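Local coordinates for response regulator receiver (Brucella melitensis biovar Abortus, PDB 4G97), which is a PhyR-type response regulator that probably controls the general stress response by sequestering an anti-sigma factor through its sigma-like domain once phosphorylated, at residues Pro12-Phe17 / Arg58-Leu63; Glu37-Ile40 / Ile45-Glu48; Asp52-Tyr57 / Ala112-Glu117; Phe99-Val102 / Gly106-Asp109. All blocks are in the same frame, centred on the assembly; numbering follows the deposited sequence.

Contact 1: Pro12-Phe17 / Arg58-Leu63; sequences PYLRRF and RLFCNL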
loop_
_atom_site.group_PDB
_atom_site.type_symbol
_atom_site.label_atom_id
_atom_site.label_comp_id
_atom_site.label_asym_id
_atom_site.label_seq_id
_atom_site.Cartn_x
_atom_site.Cartn_y
_atom_site.Cartn_z
ATOM N N PRO A 12 0.499 10.807 7.818
ATOM C CA PRO A 12 1.053 10.193 6.598
ATOM C C PRO A 12 0.804 8.686 6.516
ATOM O O PRO A 12 0.250 8.225 5.524
ATOM C CB PRO A 12 2.552 10.507 6.705
ATOM C CG PRO A 12 2.575 11.822 7.434
ATOM C CD PRO A 12 1.528 11.628 8.495
ATOM N N TYR A 13 1.157 7.924 7.583
ATOM C CA TYR A 13 0.979 6.473 7.589
ATOM C C TYR A 13 -0.476 6.043 7.576
ATOM O O TYR A 13 -0.782 4.936 7.119
ATOM C CB TYR A 13 1.770 5.798 8.732
ATOM C CG TYR A 13 3.270 5.844 8.525
ATOM C CD1 TYR A 13 3.816 5.948 7.246
ATOM C CD2 TYR A 13 4.147 5.740 9.600
ATOM C CE1 TYR A 13 5.188 6.005 7.047
ATOM C CE2 TYR A 13 5.528 5.786 9.411
ATOM C CZ TYR A 13 6.041 5.928 8.132
ATOM O OH TYR A 13 7.395 5.949 7.911
ATOM N N LEU A 14 -1.371 6.882 8.111
ATOM C CA LEU A 14 -2.796 6.555 8.091
ATOM C C LEU A 14 -3.310 6.658 6.647
ATOM O O LEU A 14 -4.125 5.832 6.243
ATOM C CB LEU A 14 -3.594 7.432 9.062
ATOM C CG LEU A 14 -5.121 7.203 9.097
ATOM C CD1 LEU A 14 -5.477 5.886 9.754
ATOM C CD2 LEU A 14 -5.839 8.373 9.784
ATOM N N ARG A 15 -2.794 7.637 5.855
ATOM C CA ARG A 15 -3.112 7.760 4.418
ATOM C C ARG A 15 -2.570 6.520 3.687
ATOM O O ARG A 15 -3.266 5.993 2.840
ATOM C CB ARG A 15 -2.500 9.044 3.806
ATOM C CG ARG A 15 -3.217 10.305 4.267
ATOM C CD ARG A 15 -2.771 11.574 3.571
ATOM N NE ARG A 15 -3.251 12.733 4.328
ATOM C CZ ARG A 15 -2.540 13.385 5.246
ATOM N NH1 ARG A 15 -1.271 13.068 5.463
ATOM N NH2 ARG A 15 -3.076 14.387 5.915
ATOM N N ARG A 16 -1.346 6.036 4.028
ATOM C CA ARG A 16 -0.794 4.833 3.399
ATOM C C ARG A 16 -1.777 3.662 3.595
ATOM O O ARG A 16 -2.175 2.998 2.618
ATOM C CB ARG A 16 0.583 4.476 3.980
ATOM C CG ARG A 16 1.152 3.175 3.367
ATOM C CD ARG A 16 2.457 2.731 4.002
ATOM N NE ARG A 16 2.304 2.578 5.452
ATOM C CZ ARG A 16 3.298 2.593 6.328
ATOM N NH1 ARG A 16 4.551 2.708 5.916
ATOM N NH2 ARG A 16 3.047 2.491 7.623
ATOM N N PHE A 17 -2.212 3.466 4.856
ATOM C CA PHE A 17 -3.173 2.437 5.226
ATOM C C PHE A 17 -4.504 2.641 4.469
ATOM O O PHE A 17 -4.997 1.696 3.856
ATOM C CB PHE A 17 -3.393 2.466 6.744
ATOM C CG PHE A 17 -4.445 1.513 7.261
ATOM C CD1 PHE A 17 -4.261 0.132 7.177
ATOM C CD2 PHE A 17 -5.600 1.992 7.874
ATOM C CE1 PHE A 17 -5.235 -0.745 7.654
ATOM C CE2 PHE A 17 -6.561 1.107 8.371
ATOM C CZ PHE A 17 -6.375 -0.255 8.244
ATOM N N ARG A 58 -7.865 3.505 15.181
ATOM C CA ARG A 58 -9.131 3.008 15.760
ATOM C C ARG A 58 -10.298 3.908 15.340
ATOM O O ARG A 58 -11.326 3.417 14.875
ATOM C CB ARG A 58 -9.028 2.925 17.304
ATOM C CG ARG A 58 -10.226 2.242 17.937
ATOM C CD ARG A 58 -9.967 1.930 19.380
ATOM N NE ARG A 58 -11.224 1.683 20.078
ATOM C CZ ARG A 58 -11.343 1.577 21.395
ATOM N NH1 ARG A 58 -10.275 1.696 22.179
ATOM N NH2 ARG A 58 -12.531 1.356 21.942
ATOM N N LEU A 59 -10.123 5.235 15.463
ATOM C CA LEU A 59 -11.120 6.207 15.022
ATOM C C LEU A 59 -11.362 6.028 13.529
ATOM O O LEU A 59 -12.520 5.938 13.110
ATOM C CB LEU A 59 -10.627 7.628 15.320
ATOM C CG LEU A 59 -11.488 8.801 14.851
ATOM C CD1 LEU A 59 -12.866 8.772 15.488
ATOM C CD2 LEU A 59 -10.805 10.109 15.198
ATOM N N PHE A 60 -10.271 5.948 12.719
ATOM C CA PHE A 60 -10.407 5.728 11.274
ATOM C C PHE A 60 -11.222 4.455 10.998
ATOM O O PHE A 60 -12.201 4.525 10.262
ATOM C CB PHE A 60 -9.029 5.663 10.580
ATOM C CG PHE A 60 -9.133 5.389 9.097
ATOM C CD1 PHE A 60 -9.191 4.084 8.616
ATOM C CD2 PHE A 60 -9.237 6.439 8.184
ATOM C CE1 PHE A 60 -9.337 3.832 7.254
ATOM C CE2 PHE A 60 -9.355 6.185 6.820
ATOM C CZ PHE A 60 -9.419 4.883 6.366
ATOM N N CYS A 61 -10.808 3.303 11.564
ATOM C CA CYS A 61 -11.508 2.024 11.372
ATOM C C CYS A 61 -12.962 2.028 11.871
ATOM O O CYS A 61 -13.807 1.420 11.222
ATOM C CB CYS A 61 -10.715 0.848 11.929
ATOM S SG CYS A 61 -9.128 0.558 11.100
ATOM N N ASN A 62 -13.266 2.733 12.986
ATOM C CA ASN A 62 -14.652 2.836 13.489
ATOM C C ASN A 62 -15.517 3.666 12.539
ATOM O O ASN A 62 -16.662 3.292 12.288
ATOM C CB ASN A 62 -14.716 3.425 14.906
ATOM C CG ASN A 62 -14.171 2.540 15.989
ATOM O OD1 ASN A 62 -13.945 1.336 15.808
ATOM N ND2 ASN A 62 -13.941 3.133 17.151
ATOM N N LEU A 63 -14.960 4.761 11.980
ATOM C CA LEU A 63 -15.663 5.606 11.017
ATOM C C LEU A 63 -15.842 4.907 9.643
ATOM O O LEU A 63 -16.787 5.215 8.910
ATOM C CB LEU A 63 -14.946 6.959 10.852
ATOM C CG LEU A 63 -15.124 7.991 11.991
ATOM C CD1 LEU A 63 -14.090 9.090 11.895
ATOM C CD2 LEU A 63 -16.515 8.628 11.972
#
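Two helices of the sigma2-like part of the protein, 11-22 and 52-64, meet through Leu14 and Phe17 on one side and Phe60 and Cys61 on the other. The short axes run in roughly the same direction, at an angle of 34°, and stay 11.7 Å apart at their closest approach. At that separation the backbones do not touch, and the gap is bridged by Leu14, two phenylalanines and a cysteine sulfur without any hydrogen bond across it. Leu14 reaches over with one branch: its CD1 lies 3.7 Å from Phe60 CB and equally near CG, so the methyl seats against the root of the aromatic side chain. The ring of Phe60 also meets that of Phe17, with centroids 5.9 Å apart. Their planes are inclined at 68°, and the nearest atoms are Phe17 CE2 and Phe60 CD1, at 4.0 Å. Cys61 comes in beside them. With SG turned anti to its own carbonyl carbon (chi1 -64°), the sulfur arrives at the edge of the Phe17 ring, 3.8 Å from Phe17 CE2, in a sulfur-aromatic contact. Cys61 SG and Phe60 CD1 thus both lie near the plane of the Phe17 ring, although the two rings as wholes meet obliquely, and all four residues are buried. Around this core, Leu14 also packs on Leu56 and Tyr57, about one turn before Phe60 on the same helix, and on Val32 of helix 25-41, whose Tyr31 touches Phe60. Phe17 continues the apolar layer toward Leu100 and Leu101 of helix 94-104.

Contact 2: Glu37-Ile40 / Ile45-Glu48; sequences EALI and IFPE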
loop_
_atom_site.group_PDB
_atom_site.type_symbol
_atom_site.label_atom_id
_atom_site.label_comp_id
_atom_site.label_asym_id
_atom_site.label_seq_id
_atom_site.Cartn_x
_atom_site.Cartn_y
_atom_site.Cartn_z
ATOM N N GLU A 37 -11.545 15.954 9.830
ATOM C CA GLU A 37 -12.520 17.034 10.007
ATOM C C GLU A 37 -13.582 16.679 11.057
ATOM O O GLU A 37 -14.062 17.577 11.749
ATOM C CB GLU A 37 -13.118 17.532 8.677
ATOM C CG GLU A 37 -12.137 18.308 7.800
ATOM C CD GLU A 37 -11.216 19.304 8.489
ATOM O OE1 GLU A 37 -11.726 20.234 9.156
ATOM O OE2 GLU A 37 -9.978 19.147 8.366
ATOM N N ALA A 38 -13.869 15.373 11.240
ATOM C CA ALA A 38 -14.794 14.878 12.264
ATOM C C ALA A 38 -14.194 15.087 13.679
ATOM O O ALA A 38 -14.908 15.498 14.601
ATOM C CB ALA A 38 -15.104 13.402 12.030
ATOM N N LEU A 39 -12.871 14.842 13.821
ATOM C CA LEU A 39 -12.102 14.983 15.058
ATOM C C LEU A 39 -11.975 16.450 15.508
ATOM O O LEU A 39 -12.096 16.749 16.701
ATOM C CB LEU A 39 -10.710 14.351 14.870
ATOM C CG LEU A 39 -9.791 14.324 16.091
ATOM C CD1 LEU A 39 -10.384 13.477 17.199
ATOM C CD2 LEU A 39 -8.410 13.826 15.713
ATOM N N ILE A 40 -11.705 17.344 14.551
ATOM C CA ILE A 40 -11.569 18.783 14.768
ATOM C C ILE A 40 -12.902 19.346 15.283
ATOM O O ILE A 40 -12.900 20.113 16.248
ATOM C CB ILE A 40 -11.021 19.481 13.475
ATOM C CG1 ILE A 40 -9.518 19.134 13.260
ATOM C CG2 ILE A 40 -11.236 21.008 13.499
ATOM C CD1 ILE A 40 -8.975 19.345 11.834
ATOM N N ILE A 45 -14.693 12.531 20.376
ATOM C CA ILE A 45 -14.840 11.274 19.619
ATOM C C ILE A 45 -13.554 10.438 19.599
ATOM O O ILE A 45 -13.613 9.232 19.353
ATOM C CB ILE A 45 -15.438 11.464 18.201
ATOM C CG1 ILE A 45 -14.464 12.217 17.253
ATOM C CG2 ILE A 45 -16.839 12.096 18.273
ATOM C CD1 ILE A 45 -14.765 12.130 15.757
ATOM N N PHE A 46 -12.394 11.083 19.846
ATOM C CA PHE A 46 -11.114 10.392 19.865
ATOM C C PHE A 46 -11.163 9.228 20.864
ATOM O O PHE A 46 -11.464 9.462 22.032
ATOM C CB PHE A 46 -9.958 11.342 20.171
ATOM C CG PHE A 46 -8.627 10.750 19.777
ATOM C CD1 PHE A 46 -8.265 10.639 18.438
ATOM C CD2 PHE A 46 -7.747 10.274 20.742
ATOM C CE1 PHE A 46 -7.041 10.081 18.076
ATOM C CE2 PHE A 46 -6.524 9.708 20.377
ATOM C CZ PHE A 46 -6.177 9.625 19.048
ATOM N N PRO A 47 -10.966 7.958 20.423
ATOM C CA PRO A 47 -11.050 6.838 21.374
ATOM C C PRO A 47 -9.940 6.878 22.406
ATOM O O PRO A 47 -8.895 7.490 22.176
ATOM C CB PRO A 47 -10.924 5.587 20.487
ATOM C CG PRO A 47 -11.076 6.066 19.088
ATOM C CD PRO A 47 -10.617 7.483 19.071
ATOM N N GLU A 48 -10.179 6.222 23.542
ATOM C CA GLU A 48 -9.215 6.108 24.628
ATOM C C GLU A 48 -8.436 4.827 24.311
ATOM O O GLU A 48 -8.996 3.734 24.356
ATOM C CB GLU A 48 -9.950 6.038 25.986
ATOM C CG GLU A 48 -9.085 6.356 27.196
ATOM C CD GLU A 48 -9.244 7.735 27.816
ATOM O OE1 GLU A 48 -9.346 8.728 27.058
ATOM O OE2 GLU A 48 -9.200 7.826 29.066
#
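Leu39 and Phe46 lie aslant to one another, the leucine presenting a branch to the beginning of the aromatic side chain. Leu39 CD1 is 3.7 Å from Phe46 CB and 3.8 Å from Phe46 CD1, while its other methyl, CD2, stands a little farther from the same ring carbon. Leucine CG is anti to the backbone N (chi1 -176°), which carries the fork toward the loop although the side chain leaves the helix pointing across rather than at it. Ile45 approaches differently, with its long arm laid against the helix backbone. Its CG1 takes the crowded position between backbone N and carbonyl carbon (chi1 68°), and the terminal CD1 ends 3.6 Å from Ala38 O. Ile45 CD1 is also 4.0 Å from Ala38 CB, so it covers both the peptide and the side chain of that residue. Pro47 CD lies on one face of the Phe46 ring, toward its rim, 3.8 Å above the plane. Leu3 and Ile7 of helix 3-7 touch both Leu39 and Phe46, and Leu59 of helix 52-64 touches Leu39 and Ile45. The arrangement is that of an interhelical loop folded back on the last turn of the preceding helix, here within the sigma2-like helical domain.

Contact 3: Asp52-Tyr57 / Ala112-Glu117; sequences DRIGLY and AAEILE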
loop_
_atom_site.group_PDB
_atom_site.type_symbol
_atom_site.label_atom_id
_atom_site.label_comp_id
_atom_site.label_asym_id
_atom_site.label_seq_id
_atom_site.Cartn_x
_atom_site.Cartn_y
_atom_site.Cartn_z
ATOM N N ASP A 52 -1.512 7.361 20.944
ATOM C CA ASP A 52 -2.176 8.293 20.056
ATOM C C ASP A 52 -2.341 7.677 18.646
ATOM O O ASP A 52 -3.405 7.834 18.052
ATOM C CB ASP A 52 -1.396 9.614 20.028
ATOM C CG ASP A 52 -1.388 10.360 21.362
ATOM O OD1 ASP A 52 -2.415 10.310 22.085
ATOM O OD2 ASP A 52 -0.389 11.042 21.649
ATOM N N ARG A 53 -1.330 6.914 18.167
ATOM C CA ARG A 53 -1.343 6.256 16.844
ATOM C C ARG A 53 -2.467 5.241 16.753
ATOM O O ARG A 53 -3.260 5.296 15.814
ATOM C CB ARG A 53 0.006 5.591 16.511
ATOM C CG ARG A 53 0.193 5.348 14.996
ATOM C CD ARG A 53 1.429 4.536 14.614
ATOM N NE ARG A 53 1.389 4.181 13.186
ATOM C CZ ARG A 53 1.856 3.052 12.661
ATOM N NH1 ARG A 53 2.439 2.140 13.437
ATOM N NH2 ARG A 53 1.739 2.821 11.353
ATOM N N ILE A 54 -2.559 4.337 17.763
ATOM C CA ILE A 54 -3.611 3.319 17.894
ATOM C C ILE A 54 -4.990 3.992 17.917
ATOM O O ILE A 54 -5.865 3.580 17.161
ATOM C CB ILE A 54 -3.349 2.337 19.085
ATOM C CG1 ILE A 54 -2.001 1.610 18.903
ATOM C CG2 ILE A 54 -4.505 1.317 19.263
ATOM C CD1 ILE A 54 -1.451 0.875 20.157
ATOM N N GLY A 55 -5.146 5.044 18.735
ATOM C CA GLY A 55 -6.382 5.826 18.824
ATOM C C GLY A 55 -6.786 6.476 17.505
ATOM O O GLY A 55 -7.980 6.552 17.181
ATOM N N LEU A 56 -5.788 6.949 16.725
ATOM C CA LEU A 56 -6.065 7.555 15.428
ATOM C C LEU A 56 -6.576 6.493 14.442
ATOM O O LEU A 56 -7.574 6.734 13.774
ATOM C CB LEU A 56 -4.825 8.282 14.869
ATOM C CG LEU A 56 -4.954 8.990 13.506
ATOM C CD1 LEU A 56 -6.006 10.104 13.534
ATOM C CD2 LEU A 56 -3.631 9.575 13.058
ATOM N N TYR A 57 -5.898 5.327 14.365
ATOM C CA TYR A 57 -6.266 4.230 13.459
ATOM C C TYR A 57 -7.598 3.605 13.847
ATOM O O TYR A 57 -8.377 3.234 12.957
ATOM C CB TYR A 57 -5.179 3.163 13.451
ATOM C CG TYR A 57 -4.047 3.441 12.491
ATOM C CD1 TYR A 57 -3.093 4.413 12.769
ATOM C CD2 TYR A 57 -3.924 2.723 11.302
ATOM C CE1 TYR A 57 -2.025 4.647 11.902
ATOM C CE2 TYR A 57 -2.862 2.944 10.433
ATOM C CZ TYR A 57 -1.899 3.883 10.750
ATOM O OH TYR A 57 -0.839 4.082 9.906
ATOM N N ALA A 112 -3.126 -4.078 16.742
ATOM C CA ALA A 112 -4.048 -4.219 15.607
ATOM C C ALA A 112 -5.429 -4.713 16.025
ATOM O O ALA A 112 -6.427 -4.276 15.454
ATOM C CB ALA A 112 -3.444 -5.137 14.561
ATOM N N ALA A 113 -5.490 -5.616 17.023
ATOM C CA ALA A 113 -6.757 -6.130 17.578
ATOM C C ALA A 113 -7.468 -4.987 18.297
ATOM O O ALA A 113 -8.678 -4.836 18.162
ATOM C CB ALA A 113 -6.486 -7.268 18.552
ATOM N N GLU A 114 -6.703 -4.149 19.019
ATOM C CA GLU A 114 -7.266 -2.988 19.703
ATOM C C GLU A 114 -7.791 -1.992 18.650
ATOM O O GLU A 114 -8.896 -1.472 18.813
ATOM C CB GLU A 114 -6.225 -2.351 20.637
ATOM C CG GLU A 114 -6.802 -1.197 21.446
ATOM C CD GLU A 114 -5.816 -0.359 22.230
ATOM O OE1 GLU A 114 -4.620 -0.722 22.277
ATOM O OE2 GLU A 114 -6.245 0.668 22.801
ATOM N N ILE A 115 -7.029 -1.785 17.527
ATOM C CA ILE A 115 -7.472 -0.922 16.417
ATOM C C ILE A 115 -8.785 -1.442 15.833
ATOM O O ILE A 115 -9.703 -0.647 15.592
ATOM C CB ILE A 115 -6.372 -0.782 15.318
ATOM C CG1 ILE A 115 -5.227 0.122 15.812
ATOM C CG2 ILE A 115 -6.952 -0.287 13.983
ATOM C CD1 ILE A 115 -3.999 -0.022 15.111
ATOM N N LEU A 116 -8.873 -2.769 15.601
ATOM C CA LEU A 116 -10.069 -3.375 15.008
ATOM C C LEU A 116 -11.211 -3.662 15.995
ATOM O O LEU A 116 -12.311 -3.980 15.548
ATOM C CB LEU A 116 -9.742 -4.614 14.166
ATOM C CG LEU A 116 -8.999 -4.378 12.850
ATOM C CD1 LEU A 116 -8.550 -5.679 12.259
ATOM C CD2 LEU A 116 -9.836 -3.567 11.844
ATOM N N GLU A 117 -10.961 -3.517 17.313
ATOM C CA GLU A 117 -11.960 -3.708 18.387
ATOM C C GLU A 117 -12.458 -5.153 18.431
ATOM O O GLU A 117 -13.663 -5.406 18.392
ATOM C CB GLU A 117 -13.140 -2.718 18.265
ATOM C CG GLU A 117 -12.750 -1.253 18.305
ATOM C CD GLU A 117 -13.891 -0.271 18.467
ATOM O OE1 GLU A 117 -15.038 -0.605 18.089
ATOM O OE2 GLU A 117 -13.624 0.860 18.927
#
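Ile54 and Tyr57, almost one turn apart on helix 52-64, face Glu114 and Ile115 of helix 109-116. The short axes are 8.9 Å apart at closest approach and inclined at 39°. Near the start of the helix, Arg53 keeps its guanidinium on its own side of the contact, where NH2 donates to Tyr57 OH over 3.2 Å, the hydroxyl oxygen lying 28° out of the guanidinium plane. Ile54 comes next and makes the largest contribution from this segment. Its CG2 branch, anti to the backbone N, points into the facing helix and meets Ile115 CG1 at 3.7 Å. Ile54 CG2 also lies 3.6 Å from Glu114 OE1, the extended glutamate crossing the isoleucine at about a right angle. The carboxylate itself is held by a hydrogen bond between OE1 and Ser50 OG. Tyr57 contributes the base of its side chain: CB is 3.8 Å from Ile115 CD1, while the ring carries its hydroxyl away to a hydrogen bond with Glu105. Phe107 meets the Tyr57 ring edge-to-face and offers Arg53 a cation-pi contact. Past the contact, Glu117, at positive phi, is the C-prime residue of a Schellman motif that ends helix 109-116. The turn leads into helix 120-135; this pair of helices is consistent with the helix-turn-helix of sigma4-like domains, and the contact joins it to the sigma2-like part.

Contact 4: Phe99-Val102 / Gly106-Asp109; sequences FLLV and GFND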
loop_
_atom_site.group_PDB
_atom_site.type_symbol
_atom_site.label_atom_id
_atom_site.label_comp_id
_atom_site.label_asym_id
_atom_site.label_seq_id
_atom_site.Cartn_x
_atom_site.Cartn_y
_atom_site.Cartn_z
ATOM N N PHE A 99 -4.340 -7.939 8.166
ATOM C CA PHE A 99 -3.023 -8.205 7.588
ATOM C C PHE A 99 -2.284 -6.908 7.265
ATOM O O PHE A 99 -1.071 -6.809 7.523
ATOM C CB PHE A 99 -3.151 -9.097 6.338
ATOM C CG PHE A 99 -1.888 -9.869 6.034
ATOM C CD1 PHE A 99 -1.680 -11.134 6.573
ATOM C CD2 PHE A 99 -0.904 -9.330 5.214
ATOM C CE1 PHE A 99 -0.495 -11.835 6.315
ATOM C CE2 PHE A 99 0.277 -10.036 4.951
ATOM C CZ PHE A 99 0.468 -11.286 5.497
ATOM N N LEU A 100 -3.014 -5.892 6.747
ATOM C CA LEU A 100 -2.415 -4.597 6.417
ATOM C C LEU A 100 -1.851 -3.927 7.674
ATOM O O LEU A 100 -0.712 -3.483 7.650
ATOM C CB LEU A 100 -3.387 -3.665 5.668
ATOM C CG LEU A 100 -3.710 -4.020 4.187
ATOM C CD1 LEU A 100 -4.656 -3.012 3.605
ATOM C CD2 LEU A 100 -2.454 -4.044 3.309
ATOM N N LEU A 101 -2.607 -3.932 8.779
ATOM C CA LEU A 101 -2.183 -3.334 10.062
ATOM C C LEU A 101 -0.896 -3.915 10.600
ATOM O O LEU A 101 -0.091 -3.179 11.167
ATOM C CB LEU A 101 -3.296 -3.435 11.132
ATOM C CG LEU A 101 -4.531 -2.551 10.912
ATOM C CD1 LEU A 101 -5.675 -3.003 11.790
ATOM C CD2 LEU A 101 -4.209 -1.069 11.091
ATOM N N VAL A 102 -0.704 -5.232 10.435
ATOM C CA VAL A 102 0.501 -5.904 10.895
ATOM C C VAL A 102 1.617 -5.871 9.847
ATOM O O VAL A 102 2.694 -5.361 10.146
ATOM C CB VAL A 102 0.254 -7.326 11.502
ATOM C CG1 VAL A 102 -0.572 -7.246 12.781
ATOM C CG2 VAL A 102 -0.420 -8.257 10.507
ATOM N N GLY A 106 3.049 -1.936 10.636
ATOM C CA GLY A 106 4.005 -2.131 11.724
ATOM C C GLY A 106 3.447 -2.299 13.129
ATOM O O GLY A 106 4.202 -2.172 14.100
ATOM N N PHE A 107 2.150 -2.594 13.267
ATOM C CA PHE A 107 1.521 -2.852 14.565
ATOM C C PHE A 107 1.685 -4.332 14.925
ATOM O O PHE A 107 1.570 -5.190 14.048
ATOM C CB PHE A 107 0.007 -2.534 14.546
ATOM C CG PHE A 107 -0.360 -1.073 14.384
ATOM C CD1 PHE A 107 -0.169 -0.169 15.427
ATOM C CD2 PHE A 107 -0.918 -0.605 13.193
ATOM C CE1 PHE A 107 -0.499 1.190 15.267
ATOM C CE2 PHE A 107 -1.226 0.756 13.028
ATOM C CZ PHE A 107 -1.025 1.643 14.067
ATOM N N ASN A 108 1.897 -4.647 16.224
ATOM C CA ASN A 108 1.915 -6.054 16.630
ATOM C C ASN A 108 0.441 -6.468 16.672
ATOM O O ASN A 108 -0.438 -5.596 16.573
ATOM C CB ASN A 108 2.637 -6.284 17.976
ATOM C CG ASN A 108 2.094 -5.546 19.182
ATOM O OD1 ASN A 108 0.904 -5.619 19.530
ATOM N ND2 ASN A 108 2.994 -4.909 19.914
ATOM N N ASP A 109 0.167 -7.779 16.798
ATOM C CA ASP A 109 -1.181 -8.332 16.808
ATOM C C ASP A 109 -2.117 -7.710 17.852
ATOM O O ASP A 109 -3.296 -7.505 17.564
ATOM C CB ASP A 109 -1.116 -9.859 16.952
ATOM C CG ASP A 109 -0.415 -10.568 15.805
ATOM O OD1 ASP A 109 0.605 -10.031 15.303
ATOM O OD2 ASP A 109 -0.852 -11.681 15.442
#
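Main-chain hydrogen bonds tie Gly106 and Phe107 back to Leu101 and Val102. Phe107 N donates to Leu101 O over 3.1 Å, lying in the carbonyl plane with an N-H...O angle of 159°. A weak bond of 3.5 Å runs from Gly106 N to Val102 O. The end of helix 94-104 is thus closed by a bond from a residue six positions on, and this closure overlaps a pi-type turn at 100-102. Gly106 departs from the helix with positive phi. The turn leads into helix 109-116, which Asn108 N-caps and which is consistent with the first helix of a sigma4-like helix-turn-helix. Carbon also lies close to oxygen across the turn. Val102 CA makes a CA-H...O contact of 3.4 Å with Phe107 O, and Val102 CG1, anti to its carbonyl carbon, packs closely at 3.2 Å from Phe107 O. Val102 CG1 also comes within 3.9 Å of Asp109 OD1. Apolar contact is provided by Leu101, whose CD2 lies 3.9 Å from Phe107 CD2 as the two side chains pass at a slant. Leu101 O meanwhile approaches the edge of the same ring, near its plane, 3.4 Å from Phe107 CD2. Outside the two segments, the Phe107 ring touches Ile115, and Val102 and Asp109 both pack on Leu127 of helix 120-135.

From the N terminus, helix 11-22 is joined to helix 52-64 by contact 1, which closes a loop of forty residues. Within that loop contact 2 closes a much shorter one, fastening the connection after helix 25-41, and its Ile45 and Pro47 reach Leu59 of helix 52-64. Contact 3 starts on the same helix 52-64 and runs to helix 109-116, so it crosses contact 1 along the chain; the salt bridge of Arg58 with Glu117 links the two. Contact 4 lies between the segments of contact 3, closing the turn from helix 94-104 to helix 109-116. Contacts 1 and 2 thus consolidate the sigma2-like part, contact 4 the sigma4-like part, and contact 3 joins them.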